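Local coordinates for oxidoreductase, 2OG-Fe oxygenase family protein, putative, expressed (Oryza sativa subsp. japonica, PDB 5XOI) that probably acts as an iron(II)- and 2-oxoglutarate-dependent dioxygenase of the AlkB family, represented here by its C-terminal oxygenase portion with manganese at the metal site, at residues Leu188-Gly191 with Leu196-His199; Leu9-Val14 with Asp113-Pro118; Leu136-Asp141 with Asp170-Asp175; Ser90-Asp95 with Val156-Gly161. All blocks are in the same frame, centred on the assembly; numbering follows the deposited sequence.

Contact 1: Leu188-Gly191 with Leu196-His199; sequences LIFG and LIFH. With MN (manganese (II) ion), chain C.
The imidazole of His199, against which the Phe190 ring packs, is gripped at both nitrogens. His199 NE2 binds the manganese ion at 2.2 Å, and His199 ND1 donates to Ile197 O two residues back, with ND1 and O 2.9 Å apart. That oxygen lies almost in the ring plane, although the donor stands well above the carbonyl plane; together the two bonds fix the rotation of the ring. Phe190 brings its edge to one face of His199: its CZ lies 3.7 Å from His199 CE1, the centroids are 4.8 Å apart and the planes are inclined at 57°, a tilted edge-to-face pair. Phe190 CG sits between its backbone N and carbonyl carbon (chi1 47°), which sends the ring toward the histidine. Ile197 covers one face of the same phenyl group, its CD1 4.0 Å from the ring centroid in a CH-pi contact and its CG1 3.7 Å from Phe190 CD2. Replacing Phe190 by alanine removes the ring, and is likely to leave the metal-binding His199 without the phenyl edge against that face and Ile197 CD1 without the ring it packs on. The contact joins strand 187-190 of the larger sheet to the start of strand 198-205 in the smaller one, with Met13 of strand 13-16 touching both Phe190 and Ile197, and Tyr168 of strand 163-169 packing on Ile197.

Contact 2: Leu9-Val14 with Asp113-Pro118; sequences LRPGMV and DVEELP
Glu115 reaches across to the turn at Pro11 and Gly12 with its chain extended beyond CG, so that the carboxylate, not the aliphatic part, does the touching. Both oxygens lie against Pro11, the glutamate and proline side chains running obliquely to each other: Glu115 OE1 is 3.4 Å from Pro11 CA, and Glu115 OE2 is 3.8 Å from Pro11 CB. Glu115 OE1 accepts from Gly12 N at 2.9 Å, met on the syn side but 33° out of the carboxylate plane, and the N-H...O angle of 147° makes the bond somewhat bent. OE2 is hydrogen-bonded to the hydroxyl of Tyr8. Two residues further on, Leu117 points the same way and sets its CD2 3.5 Å from Gly12 O, an oxygen whose hydrogen bond comes from Gly191 at the end of strand 187-190. The turn from Arg10 to Met13 is of type II, and Gly12 fills its third position with positive phi (75°). It is closed by Met13 N to Arg10 O at 2.8 Å, while the N-H of Gly12 goes to the carboxylate. The hairpin between strands 6-10 and 13-16 is thus tied to the loop that follows helix 87-106. A backbone N-H and a tyrosine hydroxyl would probably stabilise Glu115 in its ionised form.

Contact 3: Leu136-Asp141 with Asp170-Asp175; sequences LGLHQD and DVNDVD. With MN (manganese (II) ion), chain C.
The strand through Leu138 brings that residue within 6.0 Å, CA to CA, of Asn172, the centre of an inverse gamma turn in the loop between strands 163-169 and 178-182. On the strand side the chain carries the HXD part of the HXD...H metal triad, characteristic of the double-stranded beta-helix of these oxygenases; Leu138, between Gly137 and the ligand His139, is the residue the loop packs on. Leu138 meets the loop backbone with CD1, which lies 3.7 Å from Asp173 N, with the amide of Val174 beside it. The trans chi1 of Asn172 (179°) turns its amide end toward Leu138, and OD1 lies 3.6 Å from Leu138 CB. One water spans the polar edge, donating to Leu138 O at 2.7 Å and to Asn172 OD1 at 2.8 Å. Beyond Leu138 an Asx turn, with Asp173 OD1 accepting from Asp175 N, shapes the start of the 3-10 segment. His139 points away from the loop, its ND1-H making an almost straight bond (178°) to Gly137 O that holds the ring for NE2 to bind manganese. His199 completes the triad with Asp141, whose OD1 binds the metal at 2.2 Å while OD2 accepts from the metal-bound water, 2.5 Å from its oxygen.

Contact 4: Ser90-Asp95 with Val156-Gly161; sequences SKIVKD and VSFSLG
Val93 of helix 87-106 touches both Val156 and Phe158 of strand 155-161. Its CB makes no close approach to the strand, and the two methyls carry the contact. With chi1 at 164°, Val93 CG1 stands trans to the backbone N and turns to Val156, 3.9 Å from its CG2 and 4.1 Å from its CB. Val93 CG2 reaches both residues, resting 3.8 Å from Phe158 CZ and 4.0 Å from Val156 CG1, with Phe158 CE1 also close. Val93 thus spans the two strand side chains from the helix side, crossing the phenylalanine at about a right angle. One residue earlier on the helix, Ile92 comes to the same corner of the ring with its own CG2, 3.6 Å from Phe158 CZ, and its CB is not much farther from that atom. The two CG2 methyls lie on opposite sides of the ring plane near CZ. With an alanine here in place of Val93, both methyls would go; a gap would probably open between the helix and the Val156-Phe158 pair, and Phe158 CZ would lose one of these two flanking methyls. Phe228 of strand 223-229 also meets the Phe158 ring and touches Val93. The segment axes pass 9.5 Å apart with an angle of 112° between their directions, so the helix runs across the strand. Ser159 OG is hydrogen-bonded to Arg223, a 2-oxoglutarate-binding residue. A helix packed over the outer face of the larger sheet in this way is typical of the double-stranded beta-helix fold of 2-oxoglutarate oxygenases.

Contacts 1 and 4 are buried, contact 2 is partly so, and contact 3 lies at the surface. Contacts 1, 2 and 4 all reach the larger sheet: strand 187-190 is bonded through its backbone to strand 13-16 of contact 2 on one side and to strand 155-161 of contact 4 on the other. Contacts 1 and 3 share the smaller sheet, where strands 198-205 and 134-139 are neighbours, and together they supply the three protein ligands of the manganese. The chemistry follows place: purely apolar beneath the helix, aromatic and metal-bound at the centre, a carboxylate on a turn amide and a water bridge toward the periphery. Arg10 and Asp170 link contacts 2 and 3 by a salt bridge.

Contact 1: Leu188-Gly191 with Leu196-His199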
loop_
_atom_site.group_PDB
_atom_site.type_symbol
_atom_site.label_atom_id
_atom_site.label_comp_id
_atom_site.label_asym_id
_atom_site.label_seq_id
_atom_site.Cartn_x
_atom_site.Cartn_y
_atom_site.Cartn_z
ATOM N N LEU A 188 -4.978 4.809 -0.389
ATOM C CA LEU A 188 -6.089 3.942 -0.022
ATOM C C LEU A 188 -5.872 3.461 1.405
ATOM O O LEU A 188 -4.753 3.088 1.767
ATOM C CB LEU A 188 -6.173 2.739 -0.969
ATOM C CG LEU A 188 -7.204 1.680 -0.598
ATOM C CD1 LEU A 188 -8.611 2.225 -0.809
ATOM C CD2 LEU A 188 -6.991 0.423 -1.438
ATOM N N ILE A 189 -6.928 3.483 2.219
ATOM C CA ILE A 189 -6.866 2.996 3.596
ATOM C C ILE A 189 -7.945 1.942 3.772
ATOM O O ILE A 189 -9.095 2.176 3.404
ATOM C CB ILE A 189 -7.061 4.134 4.618
ATOM C CG1 ILE A 189 -6.022 5.233 4.400
ATOM C CG2 ILE A 189 -6.946 3.572 6.043
ATOM C CD1 ILE A 189 -6.059 6.327 5.433
ATOM N N PHE A 190 -7.584 0.778 4.320
ATOM C CA PHE A 190 -8.597 -0.167 4.776
ATOM C C PHE A 190 -8.292 -0.628 6.199
ATOM O O PHE A 190 -7.204 -1.142 6.483
ATOM C CB PHE A 190 -8.800 -1.362 3.810
ATOM C CG PHE A 190 -7.538 -2.064 3.307
ATOM C CD1 PHE A 190 -6.805 -1.555 2.236
ATOM C CD2 PHE A 190 -7.183 -3.312 3.811
ATOM C CE1 PHE A 190 -5.693 -2.236 1.733
ATOM C CE2 PHE A 190 -6.078 -4.000 3.316
ATOM C CZ PHE A 190 -5.323 -3.458 2.282
ATOM N N GLY A 191 -9.250 -0.412 7.099
ATOM C CA GLY A 191 -9.127 -0.855 8.474
ATOM C C GLY A 191 -10.500 -1.154 9.043
ATOM O O GLY A 191 -11.484 -1.196 8.295
ATOM N N LEU A 196 -9.527 -7.042 6.780
ATOM C CA LEU A 196 -9.181 -8.350 6.242
ATOM C C LEU A 196 -9.778 -8.596 4.853
ATOM O O LEU A 196 -9.994 -9.746 4.467
ATOM C CB LEU A 196 -9.612 -9.444 7.220
ATOM C CG LEU A 196 -8.701 -9.521 8.452
ATOM C CD1 LEU A 196 -9.105 -10.671 9.374
ATOM C CD2 LEU A 196 -7.247 -9.672 8.007
ATOM N N ILE A 197 -10.036 -7.537 4.081
ATOM C CA ILE A 197 -10.516 -7.749 2.721
ATOM C C ILE A 197 -9.481 -8.535 1.928
ATOM O O ILE A 197 -8.265 -8.377 2.105
ATOM C CB ILE A 197 -10.847 -6.421 2.015
ATOM C CG1 ILE A 197 -9.649 -5.455 2.062
ATOM C CG2 ILE A 197 -12.115 -5.813 2.605
ATOM C CD1 ILE A 197 -9.798 -4.239 1.132
ATOM N N PHE A 198 -9.967 -9.407 1.060
ATOM C CA PHE A 198 -9.126 -9.945 0.003
ATOM C C PHE A 198 -8.884 -8.853 -1.035
ATOM O O PHE A 198 -9.792 -8.101 -1.385
ATOM C CB PHE A 198 -9.794 -11.158 -0.649
ATOM C CG PHE A 198 -9.676 -12.433 0.149
ATOM C CD1 PHE A 198 -10.584 -12.712 1.167
ATOM C CD2 PHE A 198 -8.681 -13.361 -0.129
ATOM C CE1 PHE A 198 -10.490 -13.883 1.908
ATOM C CE2 PHE A 198 -8.575 -14.550 0.613
ATOM C CZ PHE A 198 -9.476 -14.809 1.628
ATOM N N HIS A 199 -7.661 -8.761 -1.546
ATOM C CA HIS A 199 -7.361 -7.653 -2.450
ATOM C C HIS A 199 -6.151 -8.010 -3.301
ATOM O O HIS A 199 -5.401 -8.946 -3.005
ATOM C CB HIS A 199 -7.111 -6.344 -1.685
ATOM C CG HIS A 199 -6.002 -6.446 -0.691
ATOM N ND1 HIS A 199 -6.178 -7.002 0.559
ATOM C CD2 HIS A 199 -4.690 -6.131 -0.786
ATOM C CE1 HIS A 199 -5.023 -7.001 1.199
ATOM N NE2 HIS A 199 -4.105 -6.486 0.402
HETATM MN MN MN C . -1.922 -6.780 0.598
HETATM O O HOH W 1 -1.675 -4.601 1.376
#

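Contact 2: Leu9-Val14 with Asp113-Pro118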
loop_
_atom_site.group_PDB
_atom_site.type_symbol
_atom_site.label_atom_id
_atom_site.label_comp_id
_atom_site.label_asym_id
_atom_site.label_seq_id
_atom_site.Cartn_x
_atom_site.Cartn_y
_atom_site.Cartn_z
ATOM N N LEU A 9 -15.559 3.502 0.120
ATOM C CA LEU A 9 -15.719 2.276 -0.653
ATOM C C LEU A 9 -16.514 1.210 0.084
ATOM O O LEU A 9 -17.217 0.421 -0.554
ATOM C CB LEU A 9 -14.350 1.704 -1.033
ATOM C CG LEU A 9 -13.438 2.581 -1.893
ATOM C CD1 LEU A 9 -12.293 1.737 -2.424
ATOM C CD2 LEU A 9 -14.211 3.226 -3.027
ATOM N N ARG A 10 -16.401 1.169 1.401
ATOM C CA ARG A 10 -17.112 0.255 2.277
ATOM C C ARG A 10 -16.691 0.602 3.698
ATOM O O ARG A 10 -15.758 1.404 3.882
ATOM C CB ARG A 10 -16.808 -1.210 1.941
ATOM C CG ARG A 10 -15.410 -1.524 1.516
ATOM C CD ARG A 10 -15.330 -3.015 1.219
ATOM N NE ARG A 10 -15.312 -3.781 2.464
ATOM C CZ ARG A 10 -15.539 -5.089 2.544
ATOM N NH1 ARG A 10 -15.797 -5.788 1.442
ATOM N NH2 ARG A 10 -15.504 -5.695 3.724
ATOM N N PRO A 11 -17.341 0.049 4.724
ATOM C CA PRO A 11 -17.003 0.464 6.091
ATOM C C PRO A 11 -15.516 0.308 6.399
ATOM O O PRO A 11 -14.923 -0.765 6.234
ATOM C CB PRO A 11 -17.892 -0.441 6.952
ATOM C CG PRO A 11 -19.096 -0.665 6.104
ATOM C CD PRO A 11 -18.566 -0.782 4.700
ATOM N N GLY A 12 -14.898 1.418 6.800
ATOM C CA GLY A 12 -13.482 1.439 7.109
ATOM C C GLY A 12 -12.566 1.417 5.909
ATOM O O GLY A 12 -11.379 1.118 6.057
ATOM N N MET A 13 -13.073 1.741 4.716
ATOM C CA MET A 13 -12.259 1.744 3.502
ATOM C C MET A 13 -12.475 3.053 2.755
ATOM O O MET A 13 -13.552 3.289 2.200
ATOM C CB MET A 13 -12.596 0.548 2.613
ATOM C CG MET A 13 -11.669 0.396 1.421
ATOM S SD MET A 13 -12.008 -1.148 0.580
ATOM C CE MET A 13 -10.638 -1.201 -0.581
ATOM N N VAL A 14 -11.439 3.885 2.729
ATOM C CA VAL A 14 -11.501 5.232 2.184
ATOM C C VAL A 14 -10.401 5.372 1.143
ATOM O O VAL A 14 -9.247 5.021 1.404
ATOM C CB VAL A 14 -11.335 6.286 3.290
ATOM C CG1 VAL A 14 -11.209 7.683 2.696
ATOM C CG2 VAL A 14 -12.516 6.214 4.247
ATOM N N ASP A 113 -23.936 4.115 13.414
ATOM C CA ASP A 113 -22.796 4.526 14.218
ATOM C C ASP A 113 -21.860 5.422 13.408
ATOM O O ASP A 113 -21.781 5.337 12.181
ATOM C CB ASP A 113 -22.017 3.308 14.714
ATOM C CG ASP A 113 -22.835 2.418 15.630
ATOM O OD1 ASP A 113 -23.971 2.799 15.978
ATOM O OD2 ASP A 113 -22.333 1.331 15.994
ATOM N N VAL A 114 -21.144 6.287 14.119
ATOM C CA VAL A 114 -20.060 7.072 13.533
ATOM C C VAL A 114 -18.872 6.157 13.270
ATOM O O VAL A 114 -18.413 5.444 14.173
ATOM C CB VAL A 114 -19.664 8.222 14.474
ATOM C CG1 VAL A 114 -18.522 9.043 13.881
ATOM C CG2 VAL A 114 -20.870 9.093 14.797
ATOM N N GLU A 115 -18.355 6.183 12.044
ATOM C CA GLU A 115 -17.180 5.388 11.715
ATOM C C GLU A 115 -15.904 6.159 12.029
ATOM O O GLU A 115 -15.851 7.387 11.936
ATOM C CB GLU A 115 -17.177 4.985 10.241
ATOM C CG GLU A 115 -18.106 3.846 9.886
ATOM C CD GLU A 115 -17.936 3.411 8.438
ATOM O OE1 GLU A 115 -16.778 3.333 7.968
ATOM O OE2 GLU A 115 -18.955 3.162 7.765
ATOM N N GLU A 116 -14.869 5.415 12.391
ATOM C CA GLU A 116 -13.592 6.010 12.755
ATOM C C GLU A 116 -12.506 4.961 12.591
ATOM O O GLU A 116 -12.615 3.867 13.149
ATOM C CB GLU A 116 -13.622 6.520 14.194
ATOM C CG GLU A 116 -12.510 7.489 14.525
ATOM C CD GLU A 116 -12.681 8.095 15.914
ATOM O OE1 GLU A 116 -13.353 7.480 16.764
ATOM O OE2 GLU A 116 -12.167 9.205 16.143
ATOM N N LEU A 117 -11.471 5.298 11.834
ATOM C CA LEU A 117 -10.341 4.387 11.680
ATOM C C LEU A 117 -9.398 4.512 12.874
ATOM O O LEU A 117 -9.120 5.623 13.327
ATOM C CB LEU A 117 -9.586 4.715 10.403
ATOM C CG LEU A 117 -10.277 4.312 9.104
ATOM C CD1 LEU A 117 -9.793 5.215 7.982
ATOM C CD2 LEU A 117 -10.015 2.842 8.787
ATOM N N PRO A 118 -8.884 3.400 13.395
ATOM C CA PRO A 118 -7.901 3.473 14.483
ATOM C C PRO A 118 -6.629 4.156 14.012
ATOM O O PRO A 118 -6.317 4.157 12.808
ATOM C CB PRO A 118 -7.642 1.996 14.830
ATOM C CG PRO A 118 -8.780 1.234 14.218
ATOM C CD PRO A 118 -9.182 2.013 13.000
#

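Contact 3: Leu136-Asp141 with Asp170-Asp175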
loop_
_atom_site.group_PDB
_atom_site.type_symbol
_atom_site.label_atom_id
_atom_site.label_comp_id
_atom_site.label_asym_id
_atom_site.label_seq_id
_atom_site.Cartn_x
_atom_site.Cartn_y
_atom_site.Cartn_z
ATOM N N LEU A 136 -0.711 -8.923 -8.957
ATOM C CA LEU A 136 -0.600 -9.505 -7.616
ATOM C C LEU A 136 -1.961 -10.097 -7.289
ATOM O O LEU A 136 -2.957 -9.368 -7.301
ATOM C CB LEU A 136 -0.194 -8.461 -6.570
ATOM C CG LEU A 136 -0.126 -8.933 -5.113
ATOM C CD1 LEU A 136 0.931 -10.047 -4.935
ATOM C CD2 LEU A 136 0.110 -7.775 -4.122
ATOM N N GLY A 137 -2.005 -11.401 -6.992
ATOM C CA GLY A 137 -3.273 -12.094 -6.825
ATOM C C GLY A 137 -3.993 -11.747 -5.531
ATOM O O GLY A 137 -3.444 -11.152 -4.609
ATOM N N LEU A 138 -5.276 -12.126 -5.471
ATOM C CA LEU A 138 -6.077 -11.852 -4.275
ATOM C C LEU A 138 -5.464 -12.491 -3.029
ATOM O O LEU A 138 -5.086 -13.663 -3.033
ATOM C CB LEU A 138 -7.512 -12.366 -4.462
ATOM C CG LEU A 138 -8.328 -11.653 -5.537
ATOM C CD1 LEU A 138 -9.714 -12.263 -5.600
ATOM C CD2 LEU A 138 -8.420 -10.156 -5.221
ATOM N N HIS A 139 -5.408 -11.718 -1.944
ATOM C CA HIS A 139 -4.875 -12.190 -0.675
ATOM C C HIS A 139 -5.384 -11.276 0.434
ATOM O O HIS A 139 -5.817 -10.146 0.189
ATOM C CB HIS A 139 -3.345 -12.168 -0.667
ATOM C CG HIS A 139 -2.806 -10.780 -0.766
ATOM N ND1 HIS A 139 -2.716 -10.105 -1.967
ATOM C CD2 HIS A 139 -2.416 -9.907 0.190
ATOM C CE1 HIS A 139 -2.255 -8.887 -1.746
ATOM N NE2 HIS A 139 -2.070 -8.739 -0.449
ATOM N N GLN A 140 -5.296 -11.775 1.657
ATOM C CA GLN A 140 -5.520 -10.991 2.865
ATOM C C GLN A 140 -4.182 -10.564 3.467
ATOM O O GLN A 140 -3.202 -11.304 3.414
ATOM C CB GLN A 140 -6.294 -11.816 3.896
ATOM C CG GLN A 140 -7.729 -12.128 3.507
ATOM C CD GLN A 140 -8.412 -12.997 4.544
ATOM O OE1 GLN A 140 -7.943 -14.107 4.848
ATOM N NE2 GLN A 140 -9.508 -12.497 5.112
ATOM N N ASP A 141 -4.155 -9.366 4.059
ATOM C CA ASP A 141 -3.004 -8.944 4.861
ATOM C C ASP A 141 -3.209 -9.547 6.243
ATOM O O ASP A 141 -3.773 -8.927 7.144
ATOM C CB ASP A 141 -2.894 -7.425 4.925
ATOM C CG ASP A 141 -2.375 -6.815 3.626
ATOM O OD1 ASP A 141 -2.085 -7.556 2.653
ATOM O OD2 ASP A 141 -2.254 -5.576 3.586
ATOM N N ASP A 170 -14.672 -9.827 -0.214
ATOM C CA ASP A 170 -14.672 -10.584 1.027
ATOM C C ASP A 170 -14.118 -11.994 0.876
ATOM O O ASP A 170 -13.919 -12.668 1.895
ATOM C CB ASP A 170 -16.090 -10.679 1.587
ATOM C CG ASP A 170 -16.659 -9.328 1.947
ATOM O OD1 ASP A 170 -15.955 -8.545 2.611
ATOM O OD2 ASP A 170 -17.802 -9.054 1.552
ATOM N N VAL A 171 -13.879 -12.460 -0.352
ATOM C CA VAL A 171 -13.504 -13.849 -0.600
ATOM C C VAL A 171 -12.431 -13.914 -1.681
ATOM O O VAL A 171 -12.186 -12.957 -2.421
ATOM C CB VAL A 171 -14.707 -14.737 -1.010
ATOM C CG1 VAL A 171 -15.708 -14.858 0.117
ATOM C CG2 VAL A 171 -15.347 -14.226 -2.302
ATOM N N ASN A 172 -11.806 -15.087 -1.781
ATOM C CA ASN A 172 -10.769 -15.353 -2.778
ATOM C C ASN A 172 -11.406 -15.842 -4.084
ATOM O O ASN A 172 -11.247 -16.991 -4.515
ATOM C CB ASN A 172 -9.779 -16.363 -2.216
ATOM C CG ASN A 172 -8.679 -16.707 -3.184
ATOM O OD1 ASN A 172 -8.270 -15.882 -4.004
ATOM N ND2 ASN A 172 -8.183 -17.934 -3.090
ATOM N N ASP A 173 -12.128 -14.925 -4.730
ATOM C CA ASP A 173 -12.813 -15.227 -5.986
ATOM C C ASP A 173 -13.086 -13.906 -6.697
ATOM O O ASP A 173 -13.914 -13.117 -6.229
ATOM C CB ASP A 173 -14.115 -15.986 -5.724
ATOM C CG ASP A 173 -14.781 -16.494 -7.013
ATOM O OD1 ASP A 173 -14.460 -15.976 -8.110
ATOM O OD2 ASP A 173 -15.628 -17.424 -6.932
ATOM N N VAL A 174 -12.416 -13.687 -7.832
ATOM C CA VAL A 174 -12.565 -12.445 -8.588
ATOM C C VAL A 174 -14.007 -12.199 -9.010
ATOM O O VAL A 174 -14.402 -11.041 -9.217
ATOM C CB VAL A 174 -11.622 -12.458 -9.813
ATOM C CG1 VAL A 174 -12.119 -13.420 -10.859
ATOM C CG2 VAL A 174 -11.516 -11.066 -10.418
ATOM N N ASP A 175 -14.814 -13.257 -9.143
ATOM C CA ASP A 175 -16.210 -13.065 -9.522
ATOM C C ASP A 175 -16.980 -12.296 -8.463
ATOM O O ASP A 175 -18.048 -11.749 -8.762
ATOM C CB ASP A 175 -16.912 -14.399 -9.772
ATOM C CG ASP A 175 -16.468 -15.064 -11.068
ATOM O OD1 ASP A 175 -15.944 -14.381 -11.979
ATOM O OD2 ASP A 175 -16.643 -16.285 -11.174
HETATM MN MN MN C . -1.922 -6.780 0.598
HETATM O O HOH W 2 -5.554 -15.817 -4.543
HETATM O O HOH W 1 -1.675 -4.601 1.376
#

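Contact 4: Ser90-Asp95 with Val156-Gly161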
loop_
_atom_site.group_PDB
_atom_site.type_symbol
_atom_site.label_atom_id
_atom_site.label_comp_id
_atom_site.label_asym_id
_atom_site.label_seq_id
_atom_site.Cartn_x
_atom_site.Cartn_y
_atom_site.Cartn_z
ATOM N N SER A 90 5.879 8.402 7.439
ATOM C CA SER A 90 4.978 8.216 8.576
ATOM C C SER A 90 4.068 9.421 8.766
ATOM O O SER A 90 2.897 9.265 9.119
ATOM C CB SER A 90 5.778 7.958 9.857
ATOM O OG SER A 90 6.440 6.706 9.814
ATOM N N LYS A 91 4.596 10.629 8.535
ATOM C CA LYS A 91 3.782 11.844 8.648
ATOM C C LYS A 91 2.622 11.829 7.660
ATOM O O LYS A 91 1.477 12.145 8.017
ATOM C CB LYS A 91 4.661 13.070 8.417
ATOM C CG LYS A 91 3.916 14.401 8.302
ATOM C CD LYS A 91 4.285 15.145 7.006
ATOM C CE LYS A 91 3.284 16.249 6.659
ATOM N NZ LYS A 91 3.728 17.084 5.505
ATOM N N ILE A 92 2.906 11.479 6.403
ATOM C CA ILE A 92 1.866 11.445 5.381
ATOM C C ILE A 92 0.818 10.395 5.722
ATOM O O ILE A 92 -0.380 10.622 5.543
ATOM C CB ILE A 92 2.477 11.190 3.991
ATOM C CG1 ILE A 92 3.417 12.339 3.596
ATOM C CG2 ILE A 92 1.372 11.037 2.955
ATOM C CD1 ILE A 92 4.187 12.090 2.301
ATOM N N VAL A 93 1.255 9.238 6.237
ATOM C CA VAL A 93 0.317 8.190 6.644
ATOM C C VAL A 93 -0.649 8.712 7.708
ATOM O O VAL A 93 -1.867 8.507 7.631
ATOM C CB VAL A 93 1.088 6.955 7.153
ATOM C CG1 VAL A 93 0.158 6.030 7.922
ATOM C CG2 VAL A 93 1.735 6.198 5.973
ATOM N N LYS A 94 -0.114 9.377 8.723
ATOM C CA LYS A 94 -0.962 9.888 9.797
ATOM C C LYS A 94 -1.896 10.983 9.298
ATOM O O LYS A 94 -3.047 11.079 9.753
ATOM C CB LYS A 94 -0.087 10.395 10.943
ATOM C CG LYS A 94 0.480 9.271 11.794
ATOM C CD LYS A 94 1.600 9.761 12.691
ATOM C CE LYS A 94 2.516 8.620 13.123
ATOM N NZ LYS A 94 1.807 7.651 13.996
ATOM N N ASP A 95 -1.419 11.827 8.377
ATOM C CA ASP A 95 -2.284 12.834 7.762
ATOM C C ASP A 95 -3.424 12.181 6.985
ATOM O O ASP A 95 -4.565 12.664 7.010
ATOM C CB ASP A 95 -1.471 13.734 6.822
ATOM C CG ASP A 95 -0.562 14.707 7.564
ATOM O OD1 ASP A 95 -0.686 14.851 8.795
ATOM O OD2 ASP A 95 0.288 15.331 6.898
ATOM N N VAL A 156 -2.418 1.295 5.098
ATOM C CA VAL A 156 -2.380 2.562 4.351
ATOM C C VAL A 156 -1.464 2.373 3.150
ATOM O O VAL A 156 -0.283 2.061 3.319
ATOM C CB VAL A 156 -1.892 3.730 5.218
ATOM C CG1 VAL A 156 -1.786 5.006 4.386
ATOM C CG2 VAL A 156 -2.826 3.938 6.416
ATOM N N SER A 157 -1.992 2.610 1.945
ATOM C CA SER A 157 -1.306 2.260 0.700
ATOM C C SER A 157 -1.146 3.486 -0.196
ATOM O O SER A 157 -2.142 4.112 -0.577
ATOM C CB SER A 157 -2.089 1.167 -0.037
ATOM O OG SER A 157 -1.702 1.056 -1.392
ATOM N N PHE A 158 0.107 3.802 -0.558
ATOM C CA PHE A 158 0.432 4.865 -1.512
ATOM C C PHE A 158 0.537 4.279 -2.915
ATOM O O PHE A 158 1.113 3.206 -3.096
ATOM C CB PHE A 158 1.793 5.519 -1.220
ATOM C CG PHE A 158 1.915 6.234 0.104
ATOM C CD1 PHE A 158 0.843 6.393 0.962
ATOM C CD2 PHE A 158 3.146 6.777 0.460
ATOM C CE1 PHE A 158 0.997 7.071 2.164
ATOM C CE2 PHE A 158 3.311 7.455 1.648
ATOM C CZ PHE A 158 2.235 7.602 2.511
ATOM N N SER A 159 0.062 5.025 -3.915
ATOM C CA SER A 159 0.179 4.622 -5.314
ATOM C C SER A 159 0.912 5.710 -6.088
ATOM O O SER A 159 0.589 6.892 -5.949
ATOM C CB SER A 159 -1.198 4.369 -5.950
ATOM O OG SER A 159 -1.812 3.200 -5.430
ATOM N N LEU A 160 1.897 5.318 -6.903
ATOM C CA LEU A 160 2.640 6.284 -7.707
ATOM C C LEU A 160 2.981 5.674 -9.057
ATOM O O LEU A 160 3.299 4.486 -9.147
ATOM C CB LEU A 160 3.937 6.741 -7.015
ATOM C CG LEU A 160 3.850 7.396 -5.631
ATOM C CD1 LEU A 160 3.821 6.350 -4.529
ATOM C CD2 LEU A 160 5.027 8.330 -5.426
ATOM N N GLY A 161 2.939 6.502 -10.104
ATOM C CA GLY A 161 3.279 6.023 -11.435
ATOM C C GLY A 161 2.061 5.600 -12.231
ATOM O O GLY A 161 1.029 6.273 -12.199
#